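Local coordinates for protein beta-galacturonidase (Eisenbergiella tayi, PDB 6NCX) that binds galacturonate in its sugar pocket and, as a family 2 glycoside hydrolase, probably hydrolyses beta-linked uronic acid glycosides, at residues K261-N266 with P460-E465; S307-H312 with L329-N334. One frame throughout, in Å; residues are numbered along the deposited sequence.

Interaction 1 (K261-N266 with P460-E465); sequences KDILLN and PFLITE. With ADA (alpha-D-galactopyranuronic acid), chain I.
The two backbones come together at one corner, where the CA atoms of K261 and P460 are 3.9 Å apart, and no hydrogen bond joins the segments directly. How a barrel is closed at its base is well illustrated here. Strand 262-265 pairs antiparallel with 256-259 and with barrel strand 268-276, whereas P460 leads into barrel strand 461-466, so the contact lies at the N-terminal end of that strand, remote from the sugar held at its other end. One water bridges the gap, donating to the carbonyl O of K261 at 2.9 Å and accepting from the backbone N of F461.

The pyrrolidine ring of P460 carries most of the apolar contact. Its CB meets I263 CG1 at 3.6 Å, the two side chains lying aslant, while its CG comes to 3.7 Å from the carbonyl O of D262. I263 turns CG1 anti to its own carbonyl carbon (chi1 -54°) and then runs on extended, which carries CD1 past the proline to L462 CD1 at 4.2 Å. A single isoleucine thus touches both the proline and L462, the second residue of the strand that follows. The charged ends of the hairpin look elsewhere: K261 NZ bonds to the hydroxyl of Y447 and D262 pairs with K269.

Farther along the strand, E465 stretches its carboxylate into the pocket that binds galacturonate. There its OE1 accepts a hydrogen bond from the sugar hydroxyl O2 at 2.9 Å.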
loop_
_atom_site.group_PDB
_atom_site.type_symbol
_atom_site.label_atom_id
_atom_site.label_comp_id
_atom_site.label_asym_id
_atom_site.label_seq_id
_atom_site.Cartn_x
_atom_site.Cartn_y
_atom_site.Cartn_z
ATOM N N LYS C 261 18.211 -6.965 -43.481
ATOM C CA LYS C 261 17.935 -6.671 -42.082
ATOM C C LYS C 261 16.638 -5.885 -41.880
ATOM O O LYS C 261 16.402 -5.357 -40.784
ATOM C CB LYS C 261 19.112 -5.898 -41.483
ATOM C CG LYS C 261 20.428 -6.636 -41.561
ATOM C CD LYS C 261 21.534 -5.888 -40.839
ATOM C CE LYS C 261 22.781 -6.757 -40.710
ATOM N NZ LYS C 261 23.893 -6.087 -39.967
ATOM N N ASP C 262 15.788 -5.802 -42.896
ATOM C CA ASP C 262 14.605 -4.956 -42.858
ATOM C C ASP C 262 13.345 -5.805 -42.785
ATOM O O ASP C 262 13.166 -6.733 -43.587
ATOM C CB ASP C 262 14.533 -4.047 -44.090
ATOM C CG ASP C 262 15.611 -2.979 -44.102
ATOM O OD1 ASP C 262 16.521 -3.023 -43.243
ATOM O OD2 ASP C 262 15.547 -2.091 -44.981
ATOM N N ILE C 263 12.484 -5.483 -41.823
ATOM C CA ILE C 263 11.085 -5.893 -41.848
ATOM C C ILE C 263 10.332 -4.779 -42.552
ATOM O O ILE C 263 10.418 -3.617 -42.149
ATOM C CB ILE C 263 10.529 -6.130 -40.434
ATOM C CG1 ILE C 263 11.404 -7.120 -39.665
ATOM C CG2 ILE C 263 9.080 -6.644 -40.508
ATOM C CD1 ILE C 263 10.917 -7.429 -38.248
ATOM N N LEU C 264 9.608 -5.117 -43.610
ATOM C CA LEU C 264 8.969 -4.119 -44.453
ATOM C C LEU C 264 7.458 -4.289 -44.407
ATOM O O LEU C 264 6.941 -5.388 -44.645
ATOM C CB LEU C 264 9.487 -4.221 -45.895
ATOM C CG LEU C 264 11.001 -4.106 -46.104
ATOM C CD1 LEU C 264 11.354 -4.487 -47.526
ATOM C CD2 LEU C 264 11.471 -2.702 -45.803
ATOM N N LEU C 265 6.753 -3.202 -44.101
ATOM C CA LEU C 265 5.293 -3.152 -44.165
ATOM C C LEU C 265 4.923 -2.195 -45.289
ATOM O O LEU C 265 5.155 -0.985 -45.177
ATOM C CB LEU C 265 4.689 -2.698 -42.833
ATOM C CG LEU C 265 3.171 -2.769 -42.620
ATOM C CD1 LEU C 265 2.872 -2.644 -41.151
ATOM C CD2 LEU C 265 2.443 -1.672 -43.343
ATOM N N ASN C 266 4.325 -2.734 -46.352
ATOM C CA ASN C 266 3.935 -1.945 -47.522
ATOM C C ASN C 266 5.140 -1.200 -48.104
ATOM O O ASN C 266 5.027 -0.071 -48.585
ATOM C CB ASN C 266 2.792 -0.980 -47.183
ATOM C CG ASN C 266 1.457 -1.699 -46.894
ATOM O OD1 ASN C 266 1.248 -2.853 -47.285
ATOM N ND2 ASN C 266 0.553 -1.003 -46.224
ATOM N N PRO C 460 16.717 -9.729 -40.195
ATOM C CA PRO C 460 16.203 -8.725 -39.256
ATOM C C PRO C 460 16.214 -9.288 -37.844
ATOM O O PRO C 460 16.141 -10.501 -37.641
ATOM C CB PRO C 460 14.772 -8.454 -39.752
ATOM C CG PRO C 460 14.710 -9.038 -41.141
ATOM C CD PRO C 460 15.671 -10.187 -41.130
ATOM N N PHE C 461 16.315 -8.384 -36.865
ATOM C CA PHE C 461 16.627 -8.736 -35.486
ATOM C C PHE C 461 15.724 -7.956 -34.536
ATOM O O PHE C 461 15.608 -6.733 -34.648
ATOM C CB PHE C 461 18.107 -8.450 -35.192
ATOM C CG PHE C 461 18.505 -8.643 -33.756
ATOM C CD1 PHE C 461 18.516 -9.909 -33.181
ATOM C CD2 PHE C 461 18.901 -7.557 -32.979
ATOM C CE1 PHE C 461 18.895 -10.088 -31.847
ATOM C CE2 PHE C 461 19.281 -7.734 -31.651
ATOM C CZ PHE C 461 19.279 -9.002 -31.090
ATOM N N LEU C 462 15.097 -8.660 -33.595
ATOM C CA LEU C 462 14.213 -8.045 -32.611
ATOM C C LEU C 462 14.633 -8.451 -31.208
ATOM O O LEU C 462 15.043 -9.593 -30.980
ATOM C CB LEU C 462 12.745 -8.462 -32.805
ATOM C CG LEU C 462 12.014 -8.004 -34.065
ATOM C CD1 LEU C 462 10.817 -8.889 -34.296
ATOM C CD2 LEU C 462 11.607 -6.537 -33.971
ATOM N N ILE C 463 14.526 -7.516 -30.269
ATOM C CA ILE C 463 14.569 -7.861 -28.858
ATOM C C ILE C 463 13.118 -8.135 -28.470
ATOM O O ILE C 463 12.308 -7.222 -28.323
ATOM C CB ILE C 463 15.231 -6.772 -28.013
ATOM C CG1 ILE C 463 16.736 -6.736 -28.296
ATOM C CG2 ILE C 463 15.006 -7.035 -26.534
ATOM C CD1 ILE C 463 17.473 -7.928 -27.747
ATOM N N THR C 464 12.771 -9.411 -28.377
ATOM C CA THR C 464 11.399 -9.791 -28.080
ATOM C C THR C 464 11.074 -9.733 -26.593
ATOM O O THR C 464 9.903 -9.854 -26.236
ATOM C CB THR C 464 11.111 -11.190 -28.643
ATOM O OG1 THR C 464 12.257 -12.038 -28.481
ATOM C CG2 THR C 464 10.796 -11.072 -30.106
ATOM N N GLU C 465 12.058 -9.505 -25.730
ATOM C CA GLU C 465 11.794 -9.315 -24.311
ATOM C C GLU C 465 12.924 -8.508 -23.687
ATOM O O GLU C 465 14.094 -8.862 -23.834
ATOM C CB GLU C 465 11.653 -10.658 -23.591
ATOM C CG GLU C 465 10.316 -11.323 -23.779
ATOM C CD GLU C 465 10.174 -12.588 -22.981
ATOM O OE1 GLU C 465 9.402 -13.481 -23.414
ATOM O OE2 GLU C 465 10.839 -12.687 -21.923
HETATM C C1 ADA I . 11.506 -15.256 -19.950
HETATM C C2 ADA I . 10.091 -15.753 -20.325
HETATM C C3 ADA I . 8.961 -15.005 -19.724
HETATM C C4 ADA I . 9.208 -14.510 -18.341
HETATM C C5 ADA I . 10.584 -13.845 -18.212
HETATM C C6 ADA I . 10.914 -13.379 -16.792
HETATM O O1 ADA I . 11.932 -14.192 -20.769
HETATM O O2 ADA I . 9.983 -15.796 -21.719
HETATM O O3 ADA I . 7.795 -15.798 -19.752
HETATM O O4 ADA I . 9.150 -15.578 -17.425
HETATM O O5 ADA I . 11.621 -14.802 -18.573
HETATM O O6B ADA I . 10.134 -12.636 -16.137
HETATM O O6A ADA I . 12.000 -13.759 -16.288
HETATM O O HOH W 1 16.515 -5.687 -37.913
#

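Interaction 2 (S307-H312 with L329-N334); sequences SIRTVH and LVWEEN. With ADA (alpha-D-galactopyranuronic acid), chain I.
R309 sets CG anti to the backbone N (chi1 177°) and stays extended as far as NE, while E333, with CG wedged between its backbone N and carbonyl carbon (chi1 60°), swings its carboxylate across to meet the guanidinium. The grip is side-on and falls on one oxygen: NH2 reaches E333 OE2 at 2.8 Å from the syn side, and NE reaches the same atom at 3.1 Å from above the carboxylate plane. R309 NH2 also bonds to N377, a residue of the galacturonate site. W331 NE1 adds a third bond to OE2 at 2.8 Å, on the anti side. Before it arrives there, the arginine chain runs alongside W331, and its CG makes a CH-pi contact over the face of the five-membered ring, 3.7 Å from the centroid.

Strands 307-309 and 329-333 are parallel neighbours in the TIM barrel, joined through helix 317-326 as a beta-alpha-beta unit. On the side facing that helix, I308 CD1 packs on V330 CG2 at 3.9 Å. On the R309 and W331 side, the S307 hydroxyl, which also bonds to Y508, donates to L329 O from above the carbonyl plane at 2.8 Å, so this oxygen holds both the hydroxyl and the I308 N-H.

The other carboxylate oxygen serves the sugar site. H312, preceded by a cis peptide, sends ND1 to E333 OE1 at 3.0 Å, in the imidazole plane and nearly along the C-O axis. With an alanine in place of E333, R309 NE, W331 NE1 and H312 ND1 would probably lose their common acceptor group, and the imidazole would be freer to turn. As placed, the ring directs its NE2 to galacturonate O3 at 2.7 Å.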
loop_
_atom_site.group_PDB
_atom_site.type_symbol
_atom_site.label_atom_id
_atom_site.label_comp_id
_atom_site.label_asym_id
_atom_site.label_seq_id
_atom_site.Cartn_x
_atom_site.Cartn_y
_atom_site.Cartn_z
ATOM N N SER C 307 2.614 -2.194 -31.306
ATOM C CA SER C 307 2.641 -3.643 -31.468
ATOM C C SER C 307 2.504 -4.352 -30.114
ATOM O O SER C 307 2.940 -3.836 -29.080
ATOM C CB SER C 307 3.943 -4.064 -32.172
ATOM O OG SER C 307 3.870 -5.392 -32.671
ATOM N N ILE C 308 1.885 -5.545 -30.138
ATOM C CA ILE C 308 1.771 -6.430 -28.984
ATOM C C ILE C 308 2.318 -7.798 -29.369
ATOM O O ILE C 308 2.202 -8.239 -30.514
ATOM C CB ILE C 308 0.320 -6.576 -28.448
ATOM C CG1 ILE C 308 -0.616 -7.131 -29.521
ATOM C CG2 ILE C 308 -0.239 -5.257 -27.923
ATOM C CD1 ILE C 308 -0.955 -8.640 -29.389
ATOM N N ARG C 309 2.907 -8.483 -28.398
ATOM C CA ARG C 309 3.339 -9.865 -28.558
ATOM C C ARG C 309 2.542 -10.747 -27.598
ATOM O O ARG C 309 2.531 -10.498 -26.389
ATOM C CB ARG C 309 4.851 -9.995 -28.319
ATOM C CG ARG C 309 5.332 -11.415 -28.405
ATOM C CD ARG C 309 6.837 -11.556 -28.227
ATOM N NE ARG C 309 7.130 -12.971 -28.031
ATOM C CZ ARG C 309 7.831 -13.468 -27.024
ATOM N NH1 ARG C 309 8.392 -12.665 -26.128
ATOM N NH2 ARG C 309 8.002 -14.771 -26.932
ATOM N N THR C 310 1.881 -11.778 -28.140
ATOM C CA THR C 310 0.936 -12.617 -27.395
ATOM C C THR C 310 1.675 -13.690 -26.596
ATOM O O THR C 310 1.644 -14.883 -26.901
ATOM C CB THR C 310 -0.050 -13.284 -28.341
ATOM O OG1 THR C 310 0.661 -14.221 -29.156
ATOM C CG2 THR C 310 -0.776 -12.275 -29.238
ATOM N N VAL C 311 2.336 -13.255 -25.532
ATOM C CA VAL C 311 3.036 -14.202 -24.671
ATOM C C VAL C 311 2.012 -14.986 -23.850
ATOM O O VAL C 311 1.096 -14.407 -23.254
ATOM C CB VAL C 311 4.063 -13.464 -23.786
ATOM C CG1 VAL C 311 5.002 -12.636 -24.662
ATOM C CG2 VAL C 311 3.378 -12.551 -22.758
ATOM N N HIS C 312 2.110 -16.315 -23.862
ATOM C CA HIS C 312 2.948 -17.119 -24.756
ATOM C C HIS C 312 2.053 -18.157 -25.415
ATOM O O HIS C 312 2.260 -19.340 -25.208
ATOM C CB HIS C 312 4.075 -17.855 -24.007
ATOM C CG HIS C 312 5.081 -16.951 -23.360
ATOM N ND1 HIS C 312 5.993 -16.209 -24.082
ATOM C CD2 HIS C 312 5.332 -16.691 -22.055
ATOM C CE1 HIS C 312 6.759 -15.529 -23.249
ATOM N NE2 HIS C 312 6.376 -15.801 -22.015
ATOM N N LEU C 329 0.088 -3.882 -34.605
ATOM C CA LEU C 329 0.763 -5.042 -35.171
ATOM C C LEU C 329 0.881 -6.151 -34.125
ATOM O O LEU C 329 1.135 -5.884 -32.949
ATOM C CB LEU C 329 2.143 -4.633 -35.690
ATOM C CG LEU C 329 2.090 -3.671 -36.891
ATOM C CD1 LEU C 329 3.411 -2.947 -37.096
ATOM C CD2 LEU C 329 1.702 -4.410 -38.170
ATOM N N VAL C 330 0.701 -7.402 -34.556
ATOM C CA VAL C 330 0.658 -8.554 -33.651
ATOM C C VAL C 330 1.735 -9.568 -34.029
ATOM O O VAL C 330 1.760 -10.072 -35.158
ATOM C CB VAL C 330 -0.717 -9.231 -33.654
ATOM C CG1 VAL C 330 -0.662 -10.484 -32.803
ATOM C CG2 VAL C 330 -1.782 -8.268 -33.135
ATOM N N TRP C 331 2.610 -9.876 -33.076
ATOM C CA TRP C 331 3.352 -11.133 -33.054
ATOM C C TRP C 331 2.488 -12.151 -32.316
ATOM O O TRP C 331 2.159 -11.949 -31.131
ATOM C CB TRP C 331 4.707 -10.929 -32.367
ATOM C CG TRP C 331 5.521 -12.155 -31.980
ATOM C CD1 TRP C 331 5.112 -13.230 -31.234
ATOM C CD2 TRP C 331 6.918 -12.367 -32.246
ATOM N NE1 TRP C 331 6.157 -14.117 -31.054
ATOM C CE2 TRP C 331 7.275 -13.615 -31.671
ATOM C CE3 TRP C 331 7.895 -11.638 -32.933
ATOM C CZ2 TRP C 331 8.577 -14.142 -31.757
ATOM C CZ3 TRP C 331 9.197 -12.171 -33.027
ATOM C CH2 TRP C 331 9.519 -13.407 -32.434
ATOM N N GLU C 332 2.077 -13.210 -33.022
ATOM C CA GLU C 332 1.296 -14.294 -32.428
ATOM C C GLU C 332 2.109 -15.577 -32.475
ATOM O O GLU C 332 2.723 -15.887 -33.502
ATOM C CB GLU C 332 -0.049 -14.496 -33.137
ATOM C CG GLU C 332 -0.760 -15.734 -32.627
ATOM C CD GLU C 332 -2.278 -15.668 -32.689
ATOM O OE1 GLU C 332 -2.894 -15.177 -31.725
ATOM O OE2 GLU C 332 -2.848 -16.145 -33.689
ATOM N N GLU C 333 2.117 -16.315 -31.367
ATOM C CA GLU C 333 2.969 -17.487 -31.246
ATOM C C GLU C 333 2.184 -18.676 -30.694
ATOM O O GLU C 333 1.123 -18.525 -30.071
ATOM C CB GLU C 333 4.209 -17.183 -30.368
ATOM C CG GLU C 333 3.956 -16.740 -28.917
ATOM C CD GLU C 333 5.262 -16.417 -28.173
ATOM O OE1 GLU C 333 5.361 -16.729 -26.960
ATOM O OE2 GLU C 333 6.198 -15.853 -28.797
ATOM N N ASN C 334 2.711 -19.879 -30.943
ATOM C CA ASN C 334 2.086 -21.066 -30.380
ATOM C C ASN C 334 2.323 -21.100 -28.863
ATOM O O ASN C 334 3.071 -20.294 -28.300
ATOM C CB ASN C 334 2.566 -22.340 -31.103
ATOM C CG ASN C 334 4.017 -22.772 -30.752
ATOM O OD1 ASN C 334 4.849 -21.991 -30.285
ATOM N ND2 ASN C 334 4.310 -24.047 -31.011
HETATM C C1 ADA I . 11.506 -15.256 -19.950
HETATM C C2 ADA I . 10.091 -15.753 -20.325
HETATM C C3 ADA I . 8.961 -15.005 -19.724
HETATM C C4 ADA I . 9.208 -14.510 -18.341
HETATM C C5 ADA I . 10.584 -13.845 -18.212
HETATM C C6 ADA I . 10.914 -13.379 -16.792
HETATM O O1 ADA I . 11.932 -14.192 -20.769
HETATM O O2 ADA I . 9.983 -15.796 -21.719
HETATM O O3 ADA I . 7.795 -15.798 -19.752
HETATM O O4 ADA I . 9.150 -15.578 -17.425
HETATM O O5 ADA I . 11.621 -14.802 -18.573
HETATM O O6B ADA I . 10.134 -12.636 -16.137
HETATM O O6A ADA I . 12.000 -13.759 -16.288
#

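Both contacts are buried and reach the same sheet, yet their chemistry differs with their depth. Interaction 1 sits toward the base, where a hairpin meets the start of a barrel strand through a modest apolar patch and a bridging water. Interaction 2, near the centre of the chain, pairs two parallel barrel strands over a larger area and gathers charged and polar groups at their C-terminal ends. The two meet where the strands reach the galacturonate pocket: E465 OE1 forms a salt bridge with R309 NH1 at 3.0 Å, and T464 CG2 packs against W331 CZ3. R309 therefore lies between two carboxylates, E333 within interaction 2 and E465 from 460-465.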